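Local coordinates for cell wall surface anchor family protein (Streptococcus pneumoniae, PDB 4OQ1) that probably anchors the pilus to the bacterial cell wall, serving as an ancillary pilin, at residues W55-S60 with N105-V110. The protein carries 3 engineered substitutions. Residues are numbered along the deposited sequence; the frame is centred on the assembly and turned at random.
Sequences WKLDDS and NGLYYV
A single water links the two segments beside the L57-L107 pair: it accepts from K56 NZ at 2.7 Å and from the backbone N of L107, and donates to L57 O at 2.6 Å. It bridges L107 N and L57 O, which stand 5.0 Å apart, in place of the second bond of a pair whose first, L57 N to L107 O, is direct at 2.8 Å. K56 reaches the water because its chain runs extended as far as CE and bends only at the last torsion (chi4 -54°). On the way, its CB and CG pass Y108 CE1, each at 3.7 Å, while the phenol OH of Y108 bonds P104 O. Further along, W55 and Y109 form a hydrogen-bonded antiparallel pair, with Y109 N to W55 O at 2.8 Å and W55 N to Y109 O at 3.0 Å. This ladder joins strand 50-56 to strand 106-110 inside the mixed sheet of the N-terminal domain, with strands 85-93 and 120-129 as the outer neighbours of the pair. On the face opposite K56 and Y108, the W55 and Y109 side chains run side by side, their rings oblique to each other with planes at 45°, W55 CE3 meeting Y109 CD2 at 3.8 Å. L57 is buried next to them, its CD1 against L107 CD2 and its CD2 against Y109 CB. Helix 66-73 covers this apolar side, I69 touching L57 and L73 touching Y109.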
# COMPACT_ATOMS: atom_id res chain seq x y z
N TRP A 55 -18.68 -31.11 15.39
CA TRP A 55 -18.93 -32.50 15.51
C TRP A 55 -19.18 -32.79 16.93
O TRP A 55 -18.34 -32.47 17.78
CB TRP A 55 -17.70 -33.28 15.08
CG TRP A 55 -17.38 -33.23 13.61
CD1 TRP A 55 -17.70 -34.19 12.67
CD2 TRP A 55 -16.75 -32.19 12.91
NE1 TRP A 55 -17.27 -33.82 11.44
CE2 TRP A 55 -16.71 -32.59 11.52
CE3 TRP A 55 -16.27 -30.95 13.26
CZ2 TRP A 55 -16.12 -31.82 10.56
CZ3 TRP A 55 -15.68 -30.14 12.31
CH2 TRP A 55 -15.62 -30.59 10.96
N LYS A 56 -20.23 -33.52 17.23
CA LYS A 56 -20.55 -33.92 18.62
C LYS A 56 -19.98 -35.31 18.87
O LYS A 56 -20.27 -36.26 18.11
CB LYS A 56 -22.08 -33.92 18.82
CG LYS A 56 -22.55 -34.27 20.26
CD LYS A 56 -24.11 -34.37 20.39
CE LYS A 56 -24.53 -34.49 21.85
NZ LYS A 56 -23.89 -35.60 22.60
N LEU A 57 -19.08 -35.39 19.84
CA LEU A 57 -18.32 -36.61 20.06
C LEU A 57 -19.15 -37.62 20.87
O LEU A 57 -19.96 -37.23 21.62
CB LEU A 57 -16.96 -36.34 20.78
CG LEU A 57 -15.96 -35.29 20.31
CD1 LEU A 57 -14.60 -35.28 21.08
CD2 LEU A 57 -15.64 -35.48 18.89
N ASP A 58 -18.95 -38.92 20.61
CA ASP A 58 -19.58 -40.01 21.35
C ASP A 58 -18.95 -40.18 22.71
O ASP A 58 -17.93 -39.63 22.99
CB ASP A 58 -19.46 -41.32 20.57
CG ASP A 58 -18.01 -41.83 20.40
OD1 ASP A 58 -17.26 -41.95 21.37
OD2 ASP A 58 -17.58 -42.15 19.27
N ASP A 59 -19.52 -41.02 23.53
CA ASP A 59 -19.05 -41.20 24.90
C ASP A 59 -17.71 -41.84 25.08
O ASP A 59 -17.12 -41.76 26.14
CB ASP A 59 -20.06 -42.02 25.65
CG ASP A 59 -21.39 -41.35 25.68
OD1 ASP A 59 -21.42 -40.08 25.71
OD2 ASP A 59 -22.36 -42.11 25.65
N SER A 60 -17.16 -42.47 24.08
CA SER A 60 -15.76 -42.88 24.24
C SER A 60 -14.75 -41.72 24.40
O SER A 60 -13.54 -41.97 24.65
CB SER A 60 -15.33 -43.74 23.08
OG SER A 60 -15.21 -42.93 21.93
N ASN A 105 -26.49 -30.21 25.71
CA ASN A 105 -25.37 -30.78 26.43
C ASN A 105 -24.52 -31.70 25.48
O ASN A 105 -25.08 -32.35 24.61
CB ASN A 105 -25.90 -31.68 27.51
CG ASN A 105 -26.19 -30.92 28.74
OD1 ASN A 105 -26.25 -29.70 28.72
ND2 ASN A 105 -26.30 -31.62 29.82
N GLY A 106 -23.20 -31.72 25.66
CA GLY A 106 -22.35 -32.55 24.82
C GLY A 106 -20.90 -32.11 24.76
O GLY A 106 -20.52 -31.08 25.31
N LEU A 107 -20.05 -32.92 24.10
CA LEU A 107 -18.65 -32.61 23.97
C LEU A 107 -18.44 -32.44 22.46
O LEU A 107 -18.80 -33.27 21.70
CB LEU A 107 -17.81 -33.72 24.54
CG LEU A 107 -16.30 -33.63 24.36
CD1 LEU A 107 -15.72 -32.41 25.02
CD2 LEU A 107 -15.63 -34.90 24.88
N TYR A 108 -17.96 -31.27 22.09
CA TYR A 108 -18.04 -30.78 20.73
C TYR A 108 -16.64 -30.45 20.20
O TYR A 108 -15.83 -29.96 20.92
CB TYR A 108 -18.90 -29.60 20.71
CG TYR A 108 -20.34 -29.87 21.01
CD1 TYR A 108 -21.20 -30.32 20.05
CD2 TYR A 108 -20.87 -29.48 22.26
CE1 TYR A 108 -22.55 -30.53 20.33
CE2 TYR A 108 -22.22 -29.63 22.56
CZ TYR A 108 -23.06 -30.17 21.60
OH TYR A 108 -24.38 -30.31 21.89
N TYR A 109 -16.35 -30.81 18.94
CA TYR A 109 -15.10 -30.47 18.32
C TYR A 109 -15.38 -29.41 17.26
O TYR A 109 -16.35 -29.54 16.48
CB TYR A 109 -14.55 -31.74 17.60
CG TYR A 109 -13.37 -31.55 16.75
CD1 TYR A 109 -12.17 -31.04 17.28
CD2 TYR A 109 -13.34 -32.03 15.46
CE1 TYR A 109 -11.03 -30.88 16.47
CE2 TYR A 109 -12.25 -31.85 14.65
CZ TYR A 109 -11.05 -31.34 15.15
OH TYR A 109 -9.89 -31.24 14.40
N VAL A 110 -14.51 -28.40 17.19
CA VAL A 110 -14.59 -27.28 16.19
C VAL A 110 -13.28 -27.26 15.40
O VAL A 110 -12.21 -27.51 15.97
CB VAL A 110 -14.77 -25.94 16.88
CG1 VAL A 110 -14.77 -24.74 15.92
CG2 VAL A 110 -16.03 -25.97 17.73
O HOH W 1 -21.21 -35.50 23.13